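Long-range contact in agmatinase (Deinococcus radiodurans, PDB 1WOH), which probably hydrolyses agmatine to putrescine and urea, as a manganese-dependent member of the arginase family: residues Ala132-Leu146 / Leu170-Arg182. Numbering follows the deposited sequence.
Sequences ADVPDLHVVQLDAHL and LPNLVHITTVGLR
Val139 sits against two side chains of strand 173-181: its CB meets Ile176 CG1 at 4.1 Å, and its CG2 reaches Leu173 CD2. Leu137 CD2 in turn packs on Leu173 CG, and Phe163 and Ala166 of helix 162-169 cover this apolar face. The backbones of 137-142 and 173-181 run parallel, 13° apart, joined from Val139 to Asp143 by regular bonds such as Gln141 N to Thr177 O (2.8 Å). A beta bulge at Val174 shifts the register between the pairs Leu137-Leu173 and His138-His175. With helix 162-169 as the connection, the strands form a beta-alpha-beta unit in the parallel sheet of the arginase fold. On the opposite face His175 CB lies over the His138 ring, 3.9 Å from its centroid, a CH-pi contact; one water bonds His175 ND1 and Thr177 OG1, while His175 NE2 turns to Thr200.

Nearer the C-terminal ends, Gln141 and Thr178 lie side by side. Thr178 OG1 donates to Gln141 OE1 (2.7 Å) from well above the carbonyl plane, and Thr178 CG2 packs on Gln141 CD. With CG anti to the backbone N (chi1 164°) and an extended chain, the Gln141 amide lies where NE2 can donate both to Asp143 OD2 (3.0 Å) and to Leu146 O, each acceptor in the amide plane. Replacing Gln141 by a leucine would probably leave Thr178 OG1 without its acceptor and the Asp143 carboxylate freer to turn. Asp143 and His145 are manganese ligands of this enzyme, although no metal is bound to this chain. The bond to Asp143 OD2 makes Gln141 a second-shell residue of the metal site; Asp143 OD1 accepts from His145 N in an Asx turn. At the other end, the Asn172 amide donates through ND2 to Val134 O (2.8 Å), almost straight at 173°.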
# COMPACT_ATOMS: atom_id res chain seq x y z
N ALA A 132 15.45 14.56 -36.90
CA ALA A 132 15.61 15.77 -37.69
C ALA A 132 15.60 15.51 -39.19
O ALA A 132 15.21 16.38 -39.97
CB ALA A 132 16.90 16.48 -37.29
N ASP A 133 16.01 14.32 -39.60
CA ASP A 133 16.07 13.98 -41.02
C ASP A 133 14.79 13.40 -41.61
O ASP A 133 14.78 12.96 -42.76
CB ASP A 133 17.24 13.03 -41.29
CG ASP A 133 17.07 11.68 -40.62
OD1 ASP A 133 18.03 10.89 -40.63
OD2 ASP A 133 15.97 11.40 -40.10
N VAL A 134 13.71 13.39 -40.83
CA VAL A 134 12.44 12.86 -41.31
C VAL A 134 11.62 13.98 -41.95
O VAL A 134 11.18 14.91 -41.27
CB VAL A 134 11.62 12.21 -40.17
CG1 VAL A 134 10.29 11.72 -40.70
CG2 VAL A 134 12.41 11.07 -39.55
N PRO A 135 11.40 13.90 -43.27
CA PRO A 135 10.63 14.93 -43.97
C PRO A 135 9.17 15.05 -43.53
O PRO A 135 8.48 14.05 -43.36
CB PRO A 135 10.76 14.52 -45.44
CG PRO A 135 10.85 13.03 -45.35
CD PRO A 135 11.80 12.83 -44.19
N ASP A 136 8.73 16.29 -43.33
CA ASP A 136 7.36 16.58 -42.91
C ASP A 136 6.91 15.68 -41.78
O ASP A 136 5.84 15.07 -41.85
CB ASP A 136 6.41 16.44 -44.10
CG ASP A 136 6.70 17.45 -45.20
OD1 ASP A 136 6.64 18.66 -44.92
OD2 ASP A 136 7.00 17.03 -46.34
N LEU A 137 7.73 15.59 -40.74
CA LEU A 137 7.41 14.76 -39.59
C LEU A 137 6.11 15.21 -38.93
O LEU A 137 5.90 16.40 -38.65
CB LEU A 137 8.56 14.82 -38.58
CG LEU A 137 8.32 14.11 -37.24
CD1 LEU A 137 8.17 12.62 -37.50
CD2 LEU A 137 9.48 14.38 -36.28
N HIS A 138 5.23 14.23 -38.69
CA HIS A 138 3.95 14.46 -38.03
C HIS A 138 3.97 13.72 -36.71
O HIS A 138 4.56 12.65 -36.60
CB HIS A 138 2.79 13.90 -38.86
CG HIS A 138 2.43 14.73 -40.05
ND1 HIS A 138 1.15 15.21 -40.26
CD2 HIS A 138 3.17 15.16 -41.10
CE1 HIS A 138 1.12 15.89 -41.39
NE2 HIS A 138 2.33 15.88 -41.92
N VAL A 139 3.34 14.29 -35.69
CA VAL A 139 3.25 13.62 -34.40
C VAL A 139 1.79 13.40 -34.07
O VAL A 139 0.97 14.31 -34.20
CB VAL A 139 3.88 14.44 -33.24
CG1 VAL A 139 3.54 13.77 -31.89
CG2 VAL A 139 5.38 14.51 -33.41
N VAL A 140 1.47 12.16 -33.68
CA VAL A 140 0.11 11.83 -33.25
C VAL A 140 0.31 11.65 -31.75
O VAL A 140 0.99 10.74 -31.30
CB VAL A 140 -0.40 10.51 -33.89
CG1 VAL A 140 -1.68 10.08 -33.19
CG2 VAL A 140 -0.68 10.74 -35.37
N GLN A 141 -0.30 12.55 -30.99
CA GLN A 141 -0.16 12.59 -29.55
C GLN A 141 -1.43 12.26 -28.76
O GLN A 141 -2.46 12.92 -28.93
CB GLN A 141 0.33 14.01 -29.18
CG GLN A 141 0.20 14.43 -27.73
CD GLN A 141 0.40 15.93 -27.54
OE1 GLN A 141 0.50 16.69 -28.51
NE2 GLN A 141 0.46 16.36 -26.28
N LEU A 142 -1.37 11.22 -27.93
CA LEU A 142 -2.51 10.85 -27.08
C LEU A 142 -2.14 11.52 -25.76
O LEU A 142 -1.06 11.29 -25.23
CB LEU A 142 -2.61 9.34 -26.89
CG LEU A 142 -2.96 8.49 -28.12
CD1 LEU A 142 -3.22 7.07 -27.68
CD2 LEU A 142 -4.19 9.05 -28.81
N ASP A 143 -3.04 12.33 -25.22
CA ASP A 143 -2.67 13.08 -24.02
C ASP A 143 -3.87 13.82 -23.46
O ASP A 143 -4.75 14.25 -24.21
CB ASP A 143 -1.61 14.11 -24.44
CG ASP A 143 -0.68 14.52 -23.33
OD1 ASP A 143 -1.10 14.54 -22.15
OD2 ASP A 143 0.49 14.86 -23.64
N ALA A 144 -3.90 13.99 -22.14
CA ALA A 144 -4.97 14.75 -21.51
C ALA A 144 -4.56 16.22 -21.59
O ALA A 144 -5.39 17.12 -21.51
CB ALA A 144 -5.13 14.34 -20.05
N HIS A 145 -3.26 16.46 -21.74
CA HIS A 145 -2.74 17.83 -21.78
C HIS A 145 -2.07 18.17 -23.12
O HIS A 145 -1.53 17.30 -23.79
CB HIS A 145 -1.76 18.03 -20.62
CG HIS A 145 -2.29 17.58 -19.29
ND1 HIS A 145 -1.84 16.44 -18.66
CD2 HIS A 145 -3.27 18.09 -18.50
CE1 HIS A 145 -2.51 16.27 -17.53
NE2 HIS A 145 -3.39 17.25 -17.41
N LEU A 146 -2.10 19.44 -23.50
CA LEU A 146 -1.50 19.85 -24.77
C LEU A 146 0.03 19.79 -24.77
O LEU A 146 0.63 19.38 -25.76
CB LEU A 146 -1.97 21.26 -25.14
CG LEU A 146 -1.53 21.76 -26.52
CD1 LEU A 146 -2.14 20.88 -27.61
CD2 LEU A 146 -1.97 23.20 -26.70
N LEU A 170 13.08 21.59 -34.48
CA LEU A 170 12.93 20.78 -35.69
C LEU A 170 12.00 21.40 -36.72
O LEU A 170 10.79 21.18 -36.69
CB LEU A 170 12.41 19.39 -35.31
CG LEU A 170 13.30 18.64 -34.32
CD1 LEU A 170 12.51 17.55 -33.60
CD2 LEU A 170 14.49 18.06 -35.06
N PRO A 171 12.56 22.17 -37.66
CA PRO A 171 11.68 22.77 -38.67
C PRO A 171 10.91 21.73 -39.48
O PRO A 171 9.88 22.05 -40.07
CB PRO A 171 12.65 23.60 -39.52
CG PRO A 171 13.94 22.83 -39.41
CD PRO A 171 13.98 22.46 -37.94
N ASN A 172 11.40 20.50 -39.48
CA ASN A 172 10.74 19.42 -40.23
C ASN A 172 9.50 18.87 -39.51
O ASN A 172 8.68 18.18 -40.12
CB ASN A 172 11.72 18.28 -40.51
CG ASN A 172 12.30 17.67 -39.25
OD1 ASN A 172 12.83 18.38 -38.39
ND2 ASN A 172 12.22 16.34 -39.14
N LEU A 173 9.36 19.17 -38.21
CA LEU A 173 8.20 18.73 -37.44
C LEU A 173 7.10 19.71 -37.83
O LEU A 173 6.93 20.76 -37.20
CB LEU A 173 8.49 18.81 -35.94
CG LEU A 173 7.67 17.89 -35.03
CD1 LEU A 173 8.06 18.16 -33.58
CD2 LEU A 173 6.18 18.13 -35.23
N VAL A 174 6.35 19.36 -38.87
CA VAL A 174 5.34 20.25 -39.41
C VAL A 174 3.92 20.18 -38.87
O VAL A 174 3.14 21.11 -39.11
CB VAL A 174 5.25 20.09 -40.94
CG1 VAL A 174 6.59 20.42 -41.57
CG2 VAL A 174 4.82 18.68 -41.30
N HIS A 175 3.57 19.12 -38.16
CA HIS A 175 2.21 19.04 -37.68
C HIS A 175 2.04 18.08 -36.51
O HIS A 175 2.71 17.06 -36.44
CB HIS A 175 1.29 18.60 -38.83
CG HIS A 175 -0.16 18.60 -38.49
ND1 HIS A 175 -0.82 17.49 -38.02
CD2 HIS A 175 -1.08 19.60 -38.51
CE1 HIS A 175 -2.08 17.80 -37.77
NE2 HIS A 175 -2.26 19.07 -38.05
N ILE A 176 1.15 18.44 -35.60
CA ILE A 176 0.84 17.61 -34.45
C ILE A 176 -0.67 17.46 -34.36
O ILE A 176 -1.42 18.42 -34.55
CB ILE A 176 1.33 18.22 -33.11
CG1 ILE A 176 2.85 18.40 -33.14
CG2 ILE A 176 0.96 17.29 -31.95
CD1 ILE A 176 3.42 18.96 -31.82
N THR A 177 -1.11 16.24 -34.07
CA THR A 177 -2.52 15.97 -33.90
C THR A 177 -2.61 15.47 -32.47
O THR A 177 -2.06 14.41 -32.16
CB THR A 177 -3.01 14.86 -34.84
OG1 THR A 177 -2.87 15.28 -36.20
CG2 THR A 177 -4.47 14.54 -34.56
N THR A 178 -3.27 16.23 -31.60
CA THR A 178 -3.39 15.86 -30.19
C THR A 178 -4.81 15.41 -29.89
O THR A 178 -5.77 16.13 -30.15
CB THR A 178 -3.04 17.05 -29.30
OG1 THR A 178 -1.76 17.56 -29.70
CG2 THR A 178 -2.96 16.62 -27.84
N VAL A 179 -4.93 14.22 -29.31
CA VAL A 179 -6.24 13.67 -29.01
C VAL A 179 -6.39 13.25 -27.55
O VAL A 179 -5.51 12.60 -27.00
CB VAL A 179 -6.52 12.44 -29.90
CG1 VAL A 179 -7.92 11.91 -29.66
CG2 VAL A 179 -6.31 12.82 -31.36
N GLY A 180 -7.52 13.63 -26.95
CA GLY A 180 -7.80 13.27 -25.57
C GLY A 180 -7.79 14.43 -24.58
O GLY A 180 -8.04 14.23 -23.39
N LEU A 181 -7.52 15.63 -25.07
CA LEU A 181 -7.45 16.81 -24.21
C LEU A 181 -8.70 17.05 -23.38
O LEU A 181 -9.83 16.94 -23.87
CB LEU A 181 -7.16 18.06 -25.05
CG LEU A 181 -5.88 18.09 -25.88
CD1 LEU A 181 -5.76 19.44 -26.58
CD2 LEU A 181 -4.66 17.86 -24.99
N ARG A 182 -8.48 17.40 -22.11
CA ARG A 182 -9.57 17.67 -21.17
C ARG A 182 -8.98 18.28 -19.91
O ARG A 182 -7.76 18.24 -19.69
CB ARG A 182 -10.29 16.36 -20.83
CG ARG A 182 -9.39 15.30 -20.21
CD ARG A 182 -10.09 13.95 -20.19
NE ARG A 182 -9.35 12.95 -19.44
CZ ARG A 182 -8.38 12.18 -19.93
NH1 ARG A 182 -8.01 12.28 -21.20
NH2 ARG A 182 -7.78 11.30 -19.14
O HOH W 1 -0.35 14.58 -37.26